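Local coordinates for ribulose-1,5-bisphosphate carboxylase/oxygenase large subunit (Rhodopseudomonas palustris, PDB 3QFW), which is a Rubisco-like protein that probably catalyses an enolisation or isomerisation of a sugar phosphate rather than carbon dioxide fixation, at residues Gln23-Leu28 with Tyr65-Gly70; Lys139-Ser144 with Ala170-Ser175; Ser175-Arg180 with Tyr201-Ser206. All coordinates share one frame; numbering follows the deposited sequence.

Contact 1 of 3, residues Gln23-Leu28 with Tyr65-Gly70; sequences QRALAL and YAVRIG
Ala25 and Leu28 meet Val67 and Ile69 with no flat side chain between them, so neither face nor edge of any ring carries this contact. The nearest flat group on the helix, the Arg24 guanidinium, is turned off the interface: its edge lies in plane toward Leu28 N, and its NE makes a salt bridge with Asp96. The Tyr65 ring packs instead on Ala18 and Ile21, earlier in the same helix. What remains is aliphatic. Ala25 sets its CB 3.9 Å from Val67 CG1. That branch stands anti to the backbone N of Val67 (chi1 176°), which directs it at the helix. One turn on, Leu28 brings the CD2 branch to the strand, 4.0 Å from Ile69 CG1 and 4.3 Å from Val67 CG1, so this methyl touches two neighbouring inward residues. The Leu28 and Ile69 side chains cross obliquely. Ile69 CD1 comes 4.1 Å from Ala25 O, a van der Waals approach to the backbone. No hydrogen bond crosses; only 166 Å² is buried, both sides summed, yet all four touching residues are buried in the assembly. Strand alternation accounts for the pattern: Val67 and Ile69 face the helix, while Arg68 points away and makes a salt bridge with Glu103 on the other side of the sheet. Leu28 also reaches Tyr12 and Ile14 of strand 8-15, and Ile69 touches Val54 of strand 53-59. The axes of the two segments approach to 9.5 Å with a signed crossing angle of -35°. Helix 18-31 thus packs on one face of the antiparallel sheet, with strand 64-71 inserted between strands 8-15 and 53-59, a split beta-alpha-beta arrangement consistent with the ferredoxin-like N-terminal domain of the Rubisco family.

Contact 2 of 3, residues Lys139-Ser144 with Ala170-Ser175; sequences KPQGLS and ADQAFS
Ser144 and Ser175 bring the two loops together, their CA atoms 5.4 Å apart, just after residues Pro140 to Leu143 have folded into a type I beta turn. A water bridges the gap: it donates to Gln141 O at a short 2.5 Å and to Leu143 O at 2.7 Å, and accepts from Ser175 OG at 2.6 Å. One water thus serves both turn carbonyls, and the Ser175 hydroxyl in turn holds the water. Ser175 CB also lies 3.6 Å from Leu143 O, so the serine packs on the same backbone that its hydroxyl reaches through the water. Phe174, with the largest area covered here, lays its ring obliquely against the turn, CD2 at 3.8 Å from Gln141 O and CD1 at 4.0 Å from Gly142 O. The two segments follow strands 133-138 and 162-165, neighbours in the parallel sheet of the TIM-barrel catalytic domain, and belong to the C-terminal rim where this family places its active site. Ser144 ends its loop as the N-cap of helix 145-157, its OG bonded to Ala147 N. Farther along, the Gln141 and Gln172 side chains cross at about a right angle, their amide planes 72° apart. Gln172 bends at chi2 (97°), which folds its amide back to accept Ala170 N at OE1, 2.8 Å away with an N-H...O angle of 156°. Its NE2 bonds to Gly168 O and to Thr75 O of the second subunit. A leucine at Gln172 would probably leave Ala170 N and both of those carbonyls without this partner, weakening the loop's hold on the neighbouring subunit.

Contact 3 of 3, residues Ser175-Arg180 with Tyr201-Ser206; sequences SPFAER and YAPNIS
Phe177, Arg180 and Tyr201 carry most of this buried interface, Phe177 giving up 71 Å² to the other segment. Its CG stands anti to the backbone N (chi1 -176°), carrying the ring off the first turn of the helix and onto Pro203 and Ile205. CE1 lies 3.7 Å from Pro203 CB, and CZ is 3.8 Å from Ile205 CG2, both approaching the ring obliquely. At the ring edge, near its plane, sits Asn204 O, 3.5 Å from Phe177 CE1; this buried carbonyl has no hydrogen-bond partner in the model. These contacts join the start of helix 177-195 to the end of strand 200-202 and the residues just after it, within the beta-alpha-beta unit of the barrel that begins with strand 162-165. Arg180 CG, also anti to its N (chi1 174°), lies 3.7 Å from Tyr201 OH, and the bend at chi3 swings NE and the guanidinium round toward Asp165. The guanidinium stands at 87° to the tyrosine ring. Asp165 ties the two polar ends together: OD2 forms a salt bridge with Arg180 NE, while OD1 is hydrogen-bonded to Tyr201 OH. Pro203 CD lies over one face of the Tyr201 ring, near its rim, 3.7 Å above the plane.

How the contacts relate
Contact 1 belongs to the N-terminal domain and lies on the other side of the chain's centre from the remaining two, its nearest atoms about 34 Å from contact 2 and about 31 Å from contact 3. It is wholly buried, and its side-chain contacts are all aliphatic. Contact 3 is buried too, but mixes aromatic packing with charged groups paired between helix and strand end. Contact 2, only partly buried at the rim and within reach of the second subunit, relies on water and backbone carbonyls. Contacts 2 and 3 share Ser175, and their segments interlock directly: Asp171 OD1 bonds to Phe177 N, and Ala170 O to Arg180 NH2, joining loop 170-175 to helix 177-195.

Contact 1 of 3, residues Gln23-Leu28 with Tyr65-Gly70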
loop_
_atom_site.group_PDB
_atom_site.type_symbol
_atom_site.label_atom_id
_atom_site.label_comp_id
_atom_site.label_asym_id
_atom_site.label_seq_id
_atom_site.Cartn_x
_atom_site.Cartn_y
_atom_site.Cartn_z
ATOM N N GLN B 23 -15.883 -14.833 -19.693
ATOM C CA GLN B 23 -15.499 -13.508 -20.188
ATOM C C GLN B 23 -14.718 -12.716 -19.139
ATOM O O GLN B 23 -13.672 -12.132 -19.427
ATOM C CB GLN B 23 -16.750 -12.718 -20.603
ATOM C CG GLN B 23 -16.506 -11.236 -20.877
ATOM C CD GLN B 23 -17.789 -10.467 -21.181
ATOM O OE1 GLN B 23 -18.758 -10.519 -20.415
ATOM N NE2 GLN B 23 -17.800 -9.749 -22.302
ATOM N N ARG B 24 -15.242 -12.693 -17.920
ATOM C CA ARG B 24 -14.569 -12.017 -16.819
ATOM C C ARG B 24 -13.152 -12.552 -16.624
ATOM O O ARG B 24 -12.221 -11.790 -16.387
ATOM C CB ARG B 24 -15.365 -12.178 -15.528
ATOM C CG ARG B 24 -14.750 -11.450 -14.350
ATOM C CD ARG B 24 -14.719 -9.942 -14.603
ATOM N NE ARG B 24 -14.129 -9.230 -13.473
ATOM C CZ ARG B 24 -12.821 -9.054 -13.296
ATOM N NH1 ARG B 24 -11.955 -9.539 -14.177
ATOM N NH2 ARG B 24 -12.378 -8.394 -12.236
ATOM N N ALA B 25 -12.984 -13.862 -16.742
ATOM C CA ALA B 25 -11.663 -14.445 -16.546
ATOM C C ALA B 25 -10.677 -13.965 -17.606
ATOM O O ALA B 25 -9.529 -13.653 -17.295
ATOM C CB ALA B 25 -11.732 -15.967 -16.504
ATOM N N LEU B 26 -11.124 -13.886 -18.859
ATOM C CA LEU B 26 -10.256 -13.429 -19.931
ATOM C C LEU B 26 -9.867 -11.974 -19.709
ATOM O O LEU B 26 -8.705 -11.592 -19.864
ATOM C CB LEU B 26 -10.958 -13.561 -21.286
ATOM C CG LEU B 26 -10.025 -13.572 -22.496
ATOM C CD1 LEU B 26 -9.238 -14.866 -22.541
ATOM C CD2 LEU B 26 -10.814 -13.381 -23.784
ATOM N N ALA B 27 -10.856 -11.161 -19.352
ATOM C CA ALA B 27 -10.624 -9.748 -19.091
ATOM C C ALA B 27 -9.598 -9.560 -17.973
ATOM O O ALA B 27 -8.763 -8.644 -18.021
ATOM C CB ALA B 27 -11.940 -9.049 -18.750
ATOM N N LEU B 28 -9.679 -10.428 -16.966
ATOM C CA LEU B 28 -8.710 -10.444 -15.877
ATOM C C LEU B 28 -7.307 -10.757 -16.399
ATOM O O LEU B 28 -6.335 -10.092 -16.028
ATOM C CB LEU B 28 -9.124 -11.458 -14.812
ATOM C CG LEU B 28 -8.028 -11.909 -13.841
ATOM C CD1 LEU B 28 -7.474 -10.730 -13.056
ATOM C CD2 LEU B 28 -8.549 -12.987 -12.901
ATOM N N TYR B 65 -16.002 -18.062 -8.196
ATOM C CA TYR B 65 -15.080 -18.885 -8.961
ATOM C C TYR B 65 -13.640 -18.670 -8.540
ATOM O O TYR B 65 -13.268 -17.593 -8.080
ATOM C CB TYR B 65 -15.210 -18.583 -10.454
ATOM C CG TYR B 65 -16.562 -18.934 -11.013
ATOM C CD1 TYR B 65 -17.604 -18.017 -10.982
ATOM C CD2 TYR B 65 -16.803 -20.190 -11.555
ATOM C CE1 TYR B 65 -18.851 -18.336 -11.486
ATOM C CE2 TYR B 65 -18.045 -20.521 -12.061
ATOM C CZ TYR B 65 -19.066 -19.592 -12.026
ATOM O OH TYR B 65 -20.303 -19.920 -12.530
ATOM N N ALA B 66 -12.838 -19.711 -8.704
ATOM C CA ALA B 66 -11.399 -19.588 -8.600
ATOM C C ALA B 66 -10.839 -19.599 -10.012
ATOM O O ALA B 66 -11.190 -20.456 -10.826
ATOM C CB ALA B 66 -10.816 -20.728 -7.783
ATOM N N VAL B 67 -9.979 -18.638 -10.305
ATOM C CA VAL B 67 -9.412 -18.523 -11.638
ATOM C C VAL B 67 -7.898 -18.493 -11.562
ATOM O O VAL B 67 -7.314 -17.636 -10.903
ATOM C CB VAL B 67 -9.949 -17.275 -12.369
ATOM C CG1 VAL B 67 -9.277 -17.107 -13.735
ATOM C CG2 VAL B 67 -11.468 -17.368 -12.507
ATOM N N ARG B 68 -7.274 -19.465 -12.220
ATOM C CA ARG B 68 -5.824 -19.539 -12.306
ATOM C C ARG B 68 -5.345 -18.844 -13.569
ATOM O O ARG B 68 -5.760 -19.191 -14.683
ATOM C CB ARG B 68 -5.359 -20.996 -12.289
ATOM C CG ARG B 68 -5.390 -21.625 -10.906
ATOM C CD ARG B 68 -5.147 -23.138 -10.952
ATOM N NE ARG B 68 -3.813 -23.490 -11.433
ATOM C CZ ARG B 68 -2.748 -23.663 -10.653
ATOM N NH1 ARG B 68 -2.847 -23.488 -9.344
ATOM N NH2 ARG B 68 -1.577 -23.991 -11.184
ATOM N N ILE B 69 -4.475 -17.859 -13.393
ATOM C CA ILE B 69 -3.924 -17.118 -14.518
ATOM C C ILE B 69 -2.427 -17.305 -14.584
ATOM O O ILE B 69 -1.725 -17.131 -13.588
ATOM C CB ILE B 69 -4.213 -15.613 -14.399
ATOM C CG1 ILE B 69 -5.720 -15.370 -14.325
ATOM C CG2 ILE B 69 -3.603 -14.847 -15.585
ATOM C CD1 ILE B 69 -6.452 -15.793 -15.574
ATOM N N GLY B 70 -1.942 -17.671 -15.763
ATOM C CA GLY B 70 -0.519 -17.813 -15.994
ATOM C C GLY B 70 0.015 -16.494 -16.499
ATOM O O GLY B 70 -0.361 -16.039 -17.583
#

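Contact 2 of 3, residues Lys139-Ser144 with Ala170-Ser175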
loop_
_atom_site.group_PDB
_atom_site.type_symbol
_atom_site.label_atom_id
_atom_site.label_comp_id
_atom_site.label_asym_id
_atom_site.label_seq_id
_atom_site.Cartn_x
_atom_site.Cartn_y
_atom_site.Cartn_z
ATOM N N LYS B 139 1.832 0.209 24.740
ATOM C CA LYS B 139 0.696 1.093 24.535
ATOM C C LYS B 139 0.402 1.721 25.883
ATOM O O LYS B 139 0.695 1.114 26.921
ATOM C CB LYS B 139 -0.520 0.280 24.091
ATOM C CG LYS B 139 -0.283 -0.582 22.867
ATOM C CD LYS B 139 -1.530 -1.357 22.482
ATOM C CE LYS B 139 -1.365 -2.002 21.111
ATOM N NZ LYS B 139 -2.566 -2.784 20.694
ATOM N N PRO B 140 -0.207 2.920 25.892
ATOM C CA PRO B 140 -0.667 3.724 24.748
ATOM C C PRO B 140 0.375 4.718 24.219
ATOM O O PRO B 140 1.246 5.155 24.964
ATOM C CB PRO B 140 -1.854 4.491 25.335
ATOM C CG PRO B 140 -1.471 4.696 26.775
ATOM C CD PRO B 140 -0.669 3.474 27.179
ATOM N N GLN B 141 0.261 5.086 22.943
ATOM C CA GLN B 141 1.247 5.953 22.287
ATOM C C GLN B 141 1.327 7.409 22.794
ATOM O O GLN B 141 2.161 8.181 22.332
ATOM C CB GLN B 141 1.054 5.953 20.758
ATOM C CG GLN B 141 -0.345 6.299 20.276
ATOM C CD GLN B 141 -0.379 6.721 18.808
ATOM O OE1 GLN B 141 -1.089 6.128 17.992
ATOM N NE2 GLN B 141 0.382 7.758 18.470
ATOM N N GLY B 142 0.473 7.793 23.726
ATOM C CA GLY B 142 0.584 9.129 24.293
ATOM C C GLY B 142 1.767 9.300 25.240
ATOM O O GLY B 142 2.138 10.425 25.585
ATOM N N LEU B 143 2.367 8.182 25.642
ATOM C CA LEU B 143 3.360 8.143 26.722
ATOM C C LEU B 143 4.752 8.659 26.358
ATOM O O LEU B 143 5.171 8.597 25.206
ATOM C CB LEU B 143 3.490 6.710 27.259
ATOM C CG LEU B 143 2.311 6.169 28.062
ATOM C CD1 LEU B 143 2.441 4.665 28.290
ATOM C CD2 LEU B 143 2.196 6.924 29.386
ATOM N N SER B 144 5.474 9.139 27.365
ATOM C CA SER B 144 6.869 9.527 27.185
ATOM C C SER B 144 7.726 8.274 27.061
ATOM O O SER B 144 7.314 7.192 27.483
ATOM C CB SER B 144 7.351 10.357 28.375
ATOM O OG SER B 144 7.455 9.544 29.531
ATOM N N ALA B 170 5.606 6.032 15.951
ATOM C CA ALA B 170 6.546 6.320 14.884
ATOM C C ALA B 170 7.591 7.299 15.380
ATOM O O ALA B 170 8.494 6.921 16.111
ATOM C CB ALA B 170 5.819 6.857 13.657
ATOM N N ASP B 171 7.460 8.563 14.998
ATOM C CA ASP B 171 8.464 9.553 15.361
ATOM C C ASP B 171 7.788 10.817 15.890
ATOM O O ASP B 171 8.242 11.933 15.645
ATOM C CB ASP B 171 9.347 9.845 14.146
ATOM C CG ASP B 171 10.680 10.483 14.511
ATOM O OD1 ASP B 171 11.117 10.388 15.683
ATOM O OD2 ASP B 171 11.299 11.068 13.594
ATOM N N GLN B 172 6.698 10.630 16.629
ATOM C CA GLN B 172 5.938 11.756 17.163
ATOM C C GLN B 172 6.722 12.527 18.223
ATOM O O GLN B 172 7.516 11.949 18.954
ATOM C CB GLN B 172 4.607 11.276 17.740
ATOM C CG GLN B 172 3.695 10.598 16.724
ATOM C CD GLN B 172 3.800 9.079 16.765
ATOM O OE1 GLN B 172 4.882 8.525 16.936
ATOM N NE2 GLN B 172 2.665 8.405 16.630
ATOM N N ALA B 173 6.502 13.836 18.294
ATOM C CA ALA B 173 7.171 14.660 19.298
ATOM C C ALA B 173 6.968 14.050 20.674
ATOM O O ALA B 173 7.851 14.113 21.529
ATOM C CB ALA B 173 6.639 16.088 19.257
ATOM N N PHE B 174 5.782 13.476 20.868
ATOM C CA PHE B 174 5.441 12.638 22.011
ATOM C C PHE B 174 6.600 11.826 22.563
ATOM O O PHE B 174 6.818 11.739 23.774
ATOM C CB PHE B 174 4.427 11.597 21.544
ATOM C CG PHE B 174 3.022 12.071 21.553
ATOM C CD1 PHE B 174 2.586 12.964 22.511
ATOM C CD2 PHE B 174 2.127 11.603 20.612
ATOM C CE1 PHE B 174 1.278 13.393 22.522
ATOM C CE2 PHE B 174 0.825 12.021 20.615
ATOM C CZ PHE B 174 0.396 12.919 21.572
ATOM N N SER B 175 7.294 11.164 21.652
ATOM C CA SER B 175 8.290 10.161 22.016
ATOM C C SER B 175 9.018 9.787 20.744
ATOM O O SER B 175 8.755 8.737 20.153
ATOM C CB SER B 175 7.630 8.931 22.652
ATOM O OG SER B 175 6.752 8.271 21.750
HETATM O O HOH W 1 4.477 7.538 22.808
#

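Contact 3 of 3, residues Ser175-Arg180 with Tyr201-Ser206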
loop_
_atom_site.group_PDB
_atom_site.type_symbol
_atom_site.label_atom_id
_atom_site.label_comp_id
_atom_site.label_asym_id
_atom_site.label_seq_id
_atom_site.Cartn_x
_atom_site.Cartn_y
_atom_site.Cartn_z
ATOM N N SER B 175 7.294 11.164 21.652
ATOM C CA SER B 175 8.290 10.161 22.016
ATOM C C SER B 175 9.018 9.787 20.744
ATOM O O SER B 175 8.755 8.737 20.153
ATOM C CB SER B 175 7.630 8.931 22.652
ATOM O OG SER B 175 6.752 8.271 21.750
ATOM N N PRO B 176 9.926 10.668 20.306
ATOM C CA PRO B 176 10.665 10.531 19.050
ATOM C C PRO B 176 11.379 9.188 18.984
ATOM O O PRO B 176 11.804 8.695 20.014
ATOM C CB PRO B 176 11.687 11.668 19.126
ATOM C CG PRO B 176 11.033 12.697 19.998
ATOM C CD PRO B 176 10.280 11.907 21.027
ATOM N N PHE B 177 11.527 8.637 17.784
ATOM C CA PHE B 177 12.117 7.313 17.617
ATOM C C PHE B 177 13.420 7.146 18.385
ATOM O O PHE B 177 13.598 6.154 19.093
ATOM C CB PHE B 177 12.352 6.964 16.143
ATOM C CG PHE B 177 12.868 5.568 15.950
ATOM C CD1 PHE B 177 11.988 4.504 15.825
ATOM C CD2 PHE B 177 14.231 5.310 15.956
ATOM C CE1 PHE B 177 12.461 3.196 15.685
ATOM C CE2 PHE B 177 14.708 4.011 15.815
ATOM C CZ PHE B 177 13.821 2.957 15.675
ATOM N N ALA B 178 14.338 8.097 18.230
ATOM C CA ALA B 178 15.654 7.956 18.859
ATOM C C ALA B 178 15.541 7.842 20.380
ATOM O O ALA B 178 16.053 6.896 20.981
ATOM C CB ALA B 178 16.566 9.106 18.465
ATOM N N GLU B 179 14.851 8.799 20.991
ATOM C CA GLU B 179 14.641 8.799 22.433
ATOM C C GLU B 179 13.920 7.544 22.932
ATOM O O GLU B 179 14.289 6.980 23.963
ATOM C CB GLU B 179 13.865 10.048 22.863
ATOM C CG GLU B 179 14.695 11.326 22.880
ATOM C CD GLU B 179 14.811 11.989 21.518
ATOM O OE1 GLU B 179 14.428 11.368 20.500
ATOM O OE2 GLU B 179 15.279 13.147 21.466
ATOM N N ARG B 180 12.892 7.109 22.207
ATOM C CA ARG B 180 12.123 5.921 22.606
ATOM C C ARG B 180 12.950 4.634 22.550
ATOM O O ARG B 180 12.910 3.805 23.475
ATOM C CB ARG B 180 10.873 5.772 21.733
ATOM C CG ARG B 180 10.095 4.493 21.968
ATOM C CD ARG B 180 8.779 4.473 21.196
ATOM N NE ARG B 180 8.923 4.108 19.786
ATOM C CZ ARG B 180 8.877 4.972 18.777
ATOM N NH1 ARG B 180 8.712 6.267 19.020
ATOM N NH2 ARG B 180 9.001 4.549 17.524
ATOM N N TYR B 201 13.368 -6.498 21.872
ATOM C CA TYR B 201 12.559 -5.303 21.613
ATOM C C TYR B 201 12.515 -4.947 20.126
ATOM O O TYR B 201 13.552 -4.846 19.467
ATOM C CB TYR B 201 13.070 -4.123 22.439
ATOM C CG TYR B 201 12.418 -2.794 22.121
ATOM C CD1 TYR B 201 11.033 -2.662 22.075
ATOM C CD2 TYR B 201 13.190 -1.660 21.895
ATOM C CE1 TYR B 201 10.439 -1.425 21.780
ATOM C CE2 TYR B 201 12.605 -0.438 21.618
ATOM C CZ TYR B 201 11.235 -0.323 21.566
ATOM O OH TYR B 201 10.664 0.914 21.288
ATOM N N ALA B 202 11.305 -4.754 19.607
ATOM C CA ALA B 202 11.106 -4.424 18.199
ATOM C C ALA B 202 10.453 -3.041 18.034
ATOM O O ALA B 202 9.234 -2.917 18.060
ATOM C CB ALA B 202 10.258 -5.497 17.528
ATOM N N PRO B 203 11.270 -1.989 17.918
ATOM C CA PRO B 203 10.734 -0.641 17.675
ATOM C C PRO B 203 10.206 -0.481 16.246
ATOM O O PRO B 203 10.701 -1.131 15.320
ATOM C CB PRO B 203 11.948 0.266 17.896
ATOM C CG PRO B 203 13.123 -0.627 17.671
ATOM C CD PRO B 203 12.717 -1.969 18.180
ATOM N N ASN B 204 9.201 0.372 16.072
ATOM C CA ASN B 204 8.591 0.540 14.761
ATOM C C ASN B 204 9.325 1.577 13.930
ATOM O O ASN B 204 9.336 2.760 14.278
ATOM C CB ASN B 204 7.111 0.916 14.882
ATOM C CG ASN B 204 6.433 1.026 13.527
ATOM O OD1 ASN B 204 6.382 0.054 12.773
ATOM N ND2 ASN B 204 5.918 2.218 13.205
ATOM N N ILE B 205 9.946 1.142 12.837
ATOM C CA ILE B 205 10.573 2.088 11.908
ATOM C C ILE B 205 9.605 2.552 10.816
ATOM O O ILE B 205 8.771 1.775 10.354
ATOM C CB ILE B 205 11.873 1.543 11.300
ATOM C CG1 ILE B 205 11.612 0.231 10.556
ATOM C CG2 ILE B 205 12.902 1.333 12.406
ATOM C CD1 ILE B 205 12.721 -0.153 9.605
ATOM N N SER B 206 9.751 3.815 10.402
ATOM C CA SER B 206 8.701 4.553 9.702
ATOM C C SER B 206 9.213 5.513 8.623
ATOM O O SER B 206 10.388 5.878 8.605
ATOM C CB SER B 206 7.939 5.403 10.731
ATOM O OG SER B 206 6.549 5.224 10.599
#